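Local coordinates for protein tail component (Lactobacillus phage J-1, PDB 5LY8) that probably binds cell-wall saccharides of the host bacterium through this second carbohydrate-binding module of an evolved distal tail protein, which also holds magnesium ions, at residues T91-T104 with D165-D177. Sequence-based numbering, arbitrary orientation. Where two conformers were deposited one is given.
Sequences TANFQFVNRVNVGT and DGNYNAVITKMGD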
ATOM      1  N   THR A  91      10.403  -1.856 -16.298  1.00 14.47           N
ATOM      2  CA  THR A  91      10.062  -0.429 -16.350  0.50 14.00           C
ATOM      3  C   THR A  91       8.707  -0.256 -17.024  1.00 18.85           C
ATOM      4  O   THR A  91       8.213   0.872 -17.133  1.00 18.37           O
ATOM      5  CB  THR A  91      11.133   0.388 -17.090  0.50 11.08           C
ATOM      6  OG1 THR A  91      11.311  -0.156 -18.405  0.50 10.92           O
ATOM      7  CG2 THR A  91      12.467   0.423 -16.341  0.50 10.97           C
ATOM      8  N   ALA A  92       8.094  -1.373 -17.458  1.00 16.78           N
ATOM      9  CA  ALA A  92       6.823  -1.413 -18.161  1.00 17.81           C
ATOM     10  C   ALA A  92       5.612  -1.128 -17.273  1.00 15.91           C
ATOM     11  O   ALA A  92       5.726  -0.980 -16.040  1.00 15.24           O
ATOM     12  CB  ALA A  92       6.687  -2.745 -18.911  1.00 20.89           C
ATOM     13  N   ASN A  93       4.442  -1.033 -17.912  1.00 14.55           N
ATOM     14  CA  ASN A  93       3.185  -0.730 -17.236  1.00 14.53           C
ATOM     15  C   ASN A  93       2.748  -1.843 -16.297  1.00 13.79           C
ATOM     16  O   ASN A  93       3.088  -3.011 -16.497  1.00 14.15           O
ATOM     17  CB  ASN A  93       2.078  -0.503 -18.264  1.00 15.13           C
ATOM     18  CG  ASN A  93       2.246   0.662 -19.203  1.00 22.10           C
ATOM     19  OD1 ASN A  93       1.477   0.790 -20.177  1.00 24.39           O
ATOM     20  ND2 ASN A  93       3.232   1.509 -18.949  1.00 17.14           N
ATOM     21  N   PHE A  94       2.007  -1.484 -15.245  1.00 12.53           N
ATOM     22  CA  PHE A  94       1.567  -2.494 -14.288  1.00 12.31           C
ATOM     23  C   PHE A  94       0.363  -2.021 -13.550  1.00 13.73           C
ATOM     24  O   PHE A  94       0.020  -0.840 -13.602  1.00 12.45           O
ATOM     25  CB  PHE A  94       2.694  -2.785 -13.249  1.00 13.29           C
ATOM     26  CG  PHE A  94       3.148  -1.610 -12.408  1.00 12.77           C
ATOM     27  CD1 PHE A  94       2.324  -1.080 -11.411  1.00 13.92           C
ATOM     28  CD2 PHE A  94       4.399  -1.037 -12.604  1.00 13.73           C
ATOM     29  CE1 PHE A  94       2.735   0.033 -10.661  1.00 14.30           C
ATOM     30  CE2 PHE A  94       4.825   0.035 -11.806  1.00 14.60           C
ATOM     31  CZ  PHE A  94       3.986   0.573 -10.857  1.00 13.46           C
ATOM     32  N   GLN A  95      -0.266  -2.947 -12.826  1.00 12.31           N
ATOM     33  CA  GLN A  95      -1.232  -2.602 -11.794  1.00 12.47           C
ATOM     34  C   GLN A  95      -0.964  -3.451 -10.569  1.00 12.17           C
ATOM     35  O   GLN A  95      -0.703  -4.662 -10.679  1.00 12.38           O
ATOM     36  CB  GLN A  95      -2.695  -2.644 -12.221  1.00 15.46           C
ATOM     37  CG  GLN A  95      -3.247  -3.998 -12.560  1.00 17.21           C
ATOM     38  CD  GLN A  95      -4.757  -3.964 -12.660  1.00 29.10           C
ATOM     39  OE1 GLN A  95      -5.419  -3.040 -12.162  1.00 23.25           O
ATOM     40  NE2 GLN A  95      -5.336  -5.021 -13.205  1.00 26.99           N
ATOM     41  N   PHE A  96      -1.058  -2.816  -9.409  1.00 10.20           N
ATOM     42  CA  PHE A  96      -0.829  -3.435  -8.095  1.00  9.88           C
ATOM     43  C   PHE A  96      -2.080  -3.189  -7.289  1.00 11.39           C
ATOM     44  O   PHE A  96      -2.380  -2.027  -7.003  1.00 11.04           O
ATOM     45  CB  PHE A  96       0.388  -2.747  -7.490  1.00 10.91           C
ATOM     46  CG  PHE A  96       0.798  -3.111  -6.093  1.00 10.18           C
ATOM     47  CD1 PHE A  96       0.917  -4.445  -5.694  1.00 10.73           C
ATOM     48  CD2 PHE A  96       1.184  -2.132  -5.199  1.00 10.15           C
ATOM     49  CE1 PHE A  96       1.388  -4.779  -4.422  1.00 10.99           C
ATOM     50  CE2 PHE A  96       1.640  -2.465  -3.922  1.00 11.52           C
ATOM     51  CZ  PHE A  96       1.767  -3.788  -3.543  1.00 11.22           C
ATOM     52  N   VAL A  97      -2.829  -4.253  -6.985  1.00 10.05           N
ATOM     53  CA  VAL A  97      -4.181  -4.131  -6.443  1.00  9.97           C
ATOM     54  C   VAL A  97      -4.284  -4.831  -5.116  1.00 10.27           C
ATOM     55  O   VAL A  97      -3.963  -6.035  -5.031  1.00 11.18           O
ATOM     56  CB  VAL A  97      -5.198  -4.730  -7.449  1.00 12.94           C
ATOM     57  CG1 VAL A  97      -6.638  -4.567  -6.950  1.00 13.30           C
ATOM     58  CG2 VAL A  97      -5.051  -4.087  -8.836  1.00 13.38           C
ATOM     59  N   ASN A  98      -4.784  -4.120  -4.104  1.00  9.68           N
ATOM     60  CA  ASN A  98      -4.916  -4.667  -2.765  1.00  9.84           C
ATOM     61  C   ASN A  98      -6.282  -4.361  -2.218  1.00 11.29           C
ATOM     62  O   ASN A  98      -6.646  -3.186  -2.093  1.00 11.01           O
ATOM     63  CB  ASN A  98      -3.847  -4.073  -1.880  1.00 10.46           C
ATOM     64  CG  ASN A  98      -2.511  -4.696  -2.159  1.00  9.96           C
ATOM     65  OD1 ASN A  98      -2.258  -5.816  -1.735  1.00 10.25           O
ATOM     66  ND2 ASN A  98      -1.660  -4.018  -2.928  1.00 10.97           N
ATOM     67  N   ARG A  99      -7.053  -5.407  -1.915  1.00 10.45           N
ATOM     68  CA  ARG A  99      -8.406  -5.238  -1.376  1.00 10.47           C
ATOM     69  C   ARG A  99      -8.343  -5.193   0.131  1.00 10.60           C
ATOM     70  O   ARG A  99      -7.740  -6.079   0.741  1.00 10.93           O
ATOM     71  CB  ARG A  99      -9.296  -6.396  -1.824  1.00 11.42           C
ATOM     72  CG  ARG A  99     -10.725  -6.218  -1.343  1.00 13.06           C
ATOM     73  CD  ARG A  99     -11.669  -7.173  -2.028  1.00 14.22           C
ATOM     74  NE  ARG A  99     -12.977  -7.099  -1.379  1.00 18.66           N
ATOM     75  CZ  ARG A  99     -14.136  -7.348  -1.980  1.00 26.32           C
ATOM     76  NH1 ARG A  99     -14.166  -7.698  -3.263  1.00 25.13           N
ATOM     77  NH2 ARG A  99     -15.277  -7.232  -1.306  1.00 23.30           N
ATOM     78  N   VAL A 100      -8.990  -4.190   0.737  1.00 10.84           N
ATOM     79  CA  VAL A 100      -9.013  -4.040   2.190  1.00 10.50           C
ATOM     80  C   VAL A 100     -10.443  -3.778   2.648  1.00 11.64           C
ATOM     81  O   VAL A 100     -11.315  -3.370   1.867  1.00 11.52           O
ATOM     82  CB  VAL A 100      -8.097  -2.870   2.674  1.00 11.78           C
ATOM     83  CG1 VAL A 100      -6.624  -3.159   2.386  1.00 11.93           C
ATOM     84  CG2 VAL A 100      -8.515  -1.526   2.057  1.00 12.09           C
ATOM     85  N   ASN A 101     -10.672  -3.985   3.937  1.00 10.89           N
ATOM     86  CA  ASN A 101     -11.874  -3.533   4.590  1.00 10.46           C
ATOM     87  C   ASN A 101     -11.346  -2.674   5.738  1.00 12.07           C
ATOM     88  O   ASN A 101     -10.497  -3.118   6.516  1.00 11.92           O
ATOM     89  CB  ASN A 101     -12.716  -4.693   5.084  1.00 10.89           C
ATOM     90  CG  ASN A 101     -14.014  -4.239   5.725  1.00 11.77           C
ATOM     91  OD1 ASN A 101     -15.110  -4.374   5.145  1.00 15.03           O
ATOM     92  ND2 ASN A 101     -13.950  -3.738   6.905  1.00 10.75           N
ATOM     93  N   VAL A 102     -11.808  -1.434   5.796  1.00 11.35           N
ATOM     94  CA  VAL A 102     -11.230  -0.551   6.777  1.00 12.65           C
ATOM     95  C   VAL A 102     -12.319   0.316   7.375  1.00 15.29           C
ATOM     96  O   VAL A 102     -13.276   0.699   6.685  1.00 16.31           O
ATOM     97  CB  VAL A 102      -9.991   0.201   6.139  1.00 17.20           C
ATOM     98  CG1 VAL A 102     -10.335   0.987   4.868  1.00 17.03           C
ATOM     99  CG2 VAL A 102      -9.228   1.042   7.163  1.00 17.50           C
ATOM    100  N   GLY A 103     -12.220   0.529   8.679  1.00 15.85           N
ATOM    101  CA  GLY A 103     -13.172   1.346   9.410  1.00 18.81           C
ATOM    102  C   GLY A 103     -12.460   2.049  10.535  1.00 22.28           C
ATOM    103  O   GLY A 103     -11.485   1.537  11.056  1.00 21.20           O
ATOM    104  N   THR A 104     -12.997   3.232  10.945  0.50 19.38           N
ATOM    105  CA  THR A 104     -12.338   3.955  12.025  0.50 17.95           C
ATOM    106  C   THR A 104     -13.382   4.674  12.893  0.50 21.62           C
ATOM    107  O   THR A 104     -14.598   4.664  12.623  0.50 21.29           O
ATOM    108  CB  THR A 104     -11.184   4.850  11.467  0.50 20.58           C
ATOM    109  OG1 THR A 104     -10.386   5.411  12.537  0.50 11.61           O
ATOM    110  CG2 THR A 104     -11.675   5.977  10.541  0.50 21.83           C
ATOM    111  N   ASP A 165     -16.876   3.555   6.331  1.00 15.17           N
ATOM    112  CA  ASP A 165     -16.234   2.285   6.662  1.00 14.73           C
ATOM    113  C   ASP A 165     -16.664   1.226   5.626  1.00 16.28           C
ATOM    114  O   ASP A 165     -17.829   1.204   5.203  1.00 16.42           O
ATOM    115  CB  ASP A 165     -16.747   1.809   8.019  1.00 15.95           C
ATOM    116  CG  ASP A 165     -16.333   2.616   9.234  1.00 15.93           C
ATOM    117  OD1 ASP A 165     -15.477   3.527   9.092  1.00 15.81           O
ATOM    118  OD2 ASP A 165     -16.788   2.268  10.343  1.00 18.42           O
ATOM    119  N   GLY A 166     -15.738   0.368   5.214  1.00 13.56           N
ATOM    120  CA  GLY A 166     -16.137  -0.687   4.296  1.00 14.24           C
ATOM    121  C   GLY A 166     -15.035  -1.181   3.403  1.00 12.51           C
ATOM    122  O   GLY A 166     -13.859  -1.104   3.746  1.00 12.49           O
ATOM    123  N   ASN A 167     -15.425  -1.723   2.263  1.00 12.62           N
ATOM    124  CA  ASN A 167     -14.544  -2.403   1.336  1.00 11.83           C
ATOM    125  C   ASN A 167     -13.974  -1.502   0.259  1.00 13.26           C
ATOM    126  O   ASN A 167     -14.709  -0.778  -0.418  1.00 13.40           O
ATOM    127  CB  ASN A 167     -15.340  -3.553   0.670  1.00 13.85           C
ATOM    128  CG  ASN A 167     -15.832  -4.576   1.682  1.00 15.04           C
ATOM    129  OD1 ASN A 167     -15.028  -5.221   2.370  1.00 13.92           O
ATOM    130  ND2 ASN A 167     -17.171  -4.722   1.798  1.00 15.64           N
ATOM    131  N   TYR A 168     -12.638  -1.550   0.084  1.00 10.82           N
ATOM    132  CA  TYR A 168     -11.978  -0.713  -0.904  1.00 11.64           C
ATOM    133  C   TYR A 168     -10.912  -1.490  -1.647  1.00 12.62           C
ATOM    134  O   TYR A 168     -10.313  -2.416  -1.081  1.00 12.19           O
ATOM    135  CB  TYR A 168     -11.258   0.471  -0.188  1.00 12.07           C
ATOM    136  CG  TYR A 168     -12.184   1.505   0.415  1.00 11.83           C
ATOM    137  CD1 TYR A 168     -12.703   1.347   1.698  1.00 12.54           C
ATOM    138  CD2 TYR A 168     -12.581   2.622  -0.318  1.00 12.71           C
ATOM    139  CE1 TYR A 168     -13.613   2.261   2.225  1.00 13.06           C
ATOM    140  CE2 TYR A 168     -13.428   3.574   0.230  1.00 13.98           C
ATOM    141  CZ  TYR A 168     -13.959   3.374   1.483  1.00 14.63           C
ATOM    142  OH  TYR A 168     -14.835   4.293   2.006  1.00 15.73           O
ATOM    143  N   ASN A 169     -10.663  -1.106  -2.911  1.00 11.43           N
ATOM    144  CA  ASN A 169      -9.495  -1.586  -3.638  1.00 10.83           C
ATOM    145  C   ASN A 169      -8.492  -0.445  -3.676  1.00 11.10           C
ATOM    146  O   ASN A 169      -8.791   0.622  -4.218  1.00 12.48           O
ATOM    147  CB  ASN A 169      -9.822  -2.030  -5.065  1.00 12.64           C
ATOM    148  CG  ASN A 169     -10.375  -3.426  -5.134  1.00 14.96           C
ATOM    149  OD1 ASN A 169     -11.308  -3.715  -5.914  1.00 17.63           O
ATOM    150  ND2 ASN A 169      -9.833  -4.326  -4.348  1.00 11.17           N
ATOM    151  N   ALA A 170      -7.321  -0.639  -3.074  1.00 10.34           N
ATOM    152  CA  ALA A 170      -6.223   0.329  -3.117  1.00 10.39           C
ATOM    153  C   ALA A 170      -5.347  -0.077  -4.283  1.00 11.27           C
ATOM    154  O   ALA A 170      -4.852  -1.211  -4.333  1.00 11.22           O
ATOM    155  CB  ALA A 170      -5.427   0.307  -1.813  1.00 11.20           C
ATOM    156  N   VAL A 171      -5.185   0.823  -5.267  1.00 10.86           N
ATOM    157  CA  VAL A 171      -4.515   0.468  -6.503  1.00 10.09           C
ATOM    158  C   VAL A 171      -3.423   1.448  -6.847  1.00 11.23           C
ATOM    159  O   VAL A 171      -3.605   2.670  -6.727  1.00 11.11           O
ATOM    160  CB  VAL A 171      -5.556   0.450  -7.661  1.00 12.55           C
ATOM    161  CG1 VAL A 171      -4.919  -0.029  -8.965  1.00 13.68           C
ATOM    162  CG2 VAL A 171      -6.784  -0.393  -7.309  1.00 13.12           C
ATOM    163  N   ILE A 172      -2.283   0.921  -7.317  1.00 10.41           N
ATOM    164  CA  ILE A 172      -1.251   1.728  -7.947  1.00 10.00           C
ATOM    165  C   ILE A 172      -1.115   1.209  -9.381  1.00 12.34           C
ATOM    166  O   ILE A 172      -0.936   0.000  -9.586  1.00 11.35           O
ATOM    167  CB  ILE A 172       0.120   1.663  -7.247  1.00 11.05           C
ATOM    168  CG1 ILE A 172      -0.006   1.945  -5.751  1.00 11.43           C
ATOM    169  CG2 ILE A 172       1.072   2.668  -7.918  1.00 11.37           C
ATOM    170  CD1 ILE A 172       1.324   1.865  -5.046  1.00 11.29           C
ATOM    171  N   THR A 173      -1.220   2.090 -10.370  0.50 12.20           N
ATOM    172  CA  THR A 173      -1.056   1.706 -11.773  0.50 12.11           C
ATOM    173  C   THR A 173      -0.010   2.619 -12.409  0.50 13.85           C
ATOM    174  O   THR A 173       0.073   3.796 -12.063  0.50 15.48           O
ATOM    175  CB  THR A 173      -2.395   1.786 -12.548  0.50 16.90           C
ATOM    176  OG1 THR A 173      -3.422   1.124 -11.821  0.50 20.83           O
ATOM    177  CG2 THR A 173      -2.321   1.147 -13.923  0.50 15.42           C
ATOM    178  N   LYS A 174       0.780   2.068 -13.346  1.00 12.00           N
ATOM    179  CA  LYS A 174       1.752   2.823 -14.124  1.00 12.63           C
ATOM    180  C   LYS A 174       1.388   2.632 -15.582  1.00 14.73           C
ATOM    181  O   LYS A 174       1.221   1.501 -16.041  1.00 13.59           O
ATOM    182  CB  LYS A 174       3.160   2.292 -13.873  1.00 13.94           C
ATOM    183  CG  LYS A 174       4.222   2.931 -14.748  1.00 13.99           C
ATOM    184  CD  LYS A 174       5.582   2.355 -14.481  1.00 14.34           C
ATOM    185  CE  LYS A 174       6.641   3.121 -15.213  1.00 16.68           C
ATOM    186  NZ  LYS A 174       7.993   2.588 -14.890  1.00 17.12           N
ATOM    187  N   MET A 175       1.267   3.761 -16.310  1.00 14.11           N
ATOM    188  CA  MET A 175       0.967   3.795 -17.739  0.50 15.03           C
ATOM    189  C   MET A 175       1.970   4.799 -18.300  1.00 20.56           C
ATOM    190  O   MET A 175       1.724   6.014 -18.220  1.00 19.47           O
ATOM    191  CB  MET A 175      -0.498   4.210 -17.981  0.50 16.75           C
ATOM    192  CG  MET A 175      -1.528   3.242 -17.385  0.50 19.28           C
ATOM    193  SD  MET A 175      -1.390   1.549 -18.029  0.50 23.06           S
ATOM    194  CE  MET A 175      -2.169   1.729 -19.598  0.50 22.31           C
ATOM    195  N   GLY A 176       3.157   4.282 -18.668  1.00 19.93           N
ATOM    196  CA  GLY A 176       4.312   5.063 -19.120  1.00 20.30           C
ATOM    197  C   GLY A 176       4.734   5.965 -17.972  1.00 18.27           C
ATOM    198  O   GLY A 176       5.018   5.498 -16.868  1.00 20.96           O
ATOM    199  N   ASP A 177       4.743   7.302 -18.209  1.00 18.84           N
ATOM    200  CA  ASP A 177       5.085   8.287 -17.174  1.00 15.77           C
ATOM    201  C   ASP A 177       3.951   8.615 -16.198  1.00 15.17           C
ATOM    202  O   ASP A 177       4.198   9.301 -15.193  1.00 15.34           O
ATOM    203  CB  ASP A 177       5.559   9.603 -17.817  1.00 16.13           C
ATOM    204  CG  ASP A 177       6.855   9.528 -18.585  1.00 18.24           C
ATOM    205  OD1 ASP A 177       7.777   8.819 -18.133  1.00 19.05           O
ATOM    206  OD2 ASP A 177       6.995  10.271 -19.588  1.00 19.84           O
TER
HETATM  207  O   HOH W   1       7.622  -0.468 -14.049  1.00 14.01           O
HETATM  208  O   HOH W   2      -5.977  -0.529 -12.956  1.00 35.71           O
HETATM  209  O   HOH W   3      -2.093  -1.416  -4.074  1.00 10.72           O
HETATM  210  O   HOH W   4     -12.709  -5.833   1.165  1.00 16.85           O
HETATM  211  O   HOH W   5     -15.366  -7.919   1.482  1.00 20.76           O
HETATM  212  O   HOH W   6     -17.075   3.843  12.236  1.00 30.77           O
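Lys174 lays its CB over one face of the Phe94 ring, 3.6 Å from the ring centroid and 18° off the normal, a CH-pi contact, while Ile172 O and a water lie at the ring's edge, in its plane. CG of Phe94 sits between its own backbone N and carbonyl carbon (chi1 60°), which turns the ring beneath the lysine. The aliphatic chain of Lys174, extended throughout, then runs past CE2 of that ring until NZ reaches Thr91 O at 2.8 Å, coming from above the carbonyl plane; Phe201 O and the edge water, which also bonds Ala92 O, share the buried ammonium. On the Phe96 ring one face carries Asn98 ND2, and Ile172 CD1 meets its rim at CD2, 4.0 Å away. These groups line the inner face of a concanavalin-like beta-sandwich, where Leu116 and Phe114 of the other sheet pack against Phe94, Phe96 and Val100. Strands 94-103 and 166-175 are antiparallel neighbours within the sheet, joined by ten backbone hydrogen bonds from Phe94–Lys174 to Val102–Gly166. Within this core Asn98 OD1 is satisfied by bonds with Trp226 and Ser229, while ND2 gives one to a water that donates to Phe96 O and Ala170 O. On the other face Val97 CG2 touches Val171 CG1 at 4.1 Å, and Arg99, extended from CG to NE, reaches through water OD1 of Asn167, whose ND2 bonds Asp187. At the far end Asp165 OD1 accepts Thr104 N at 3.1 Å from above the carboxylate plane and pairs with Arg160, while Thr104 OG1 bonds Asp130, a magnesium ligand.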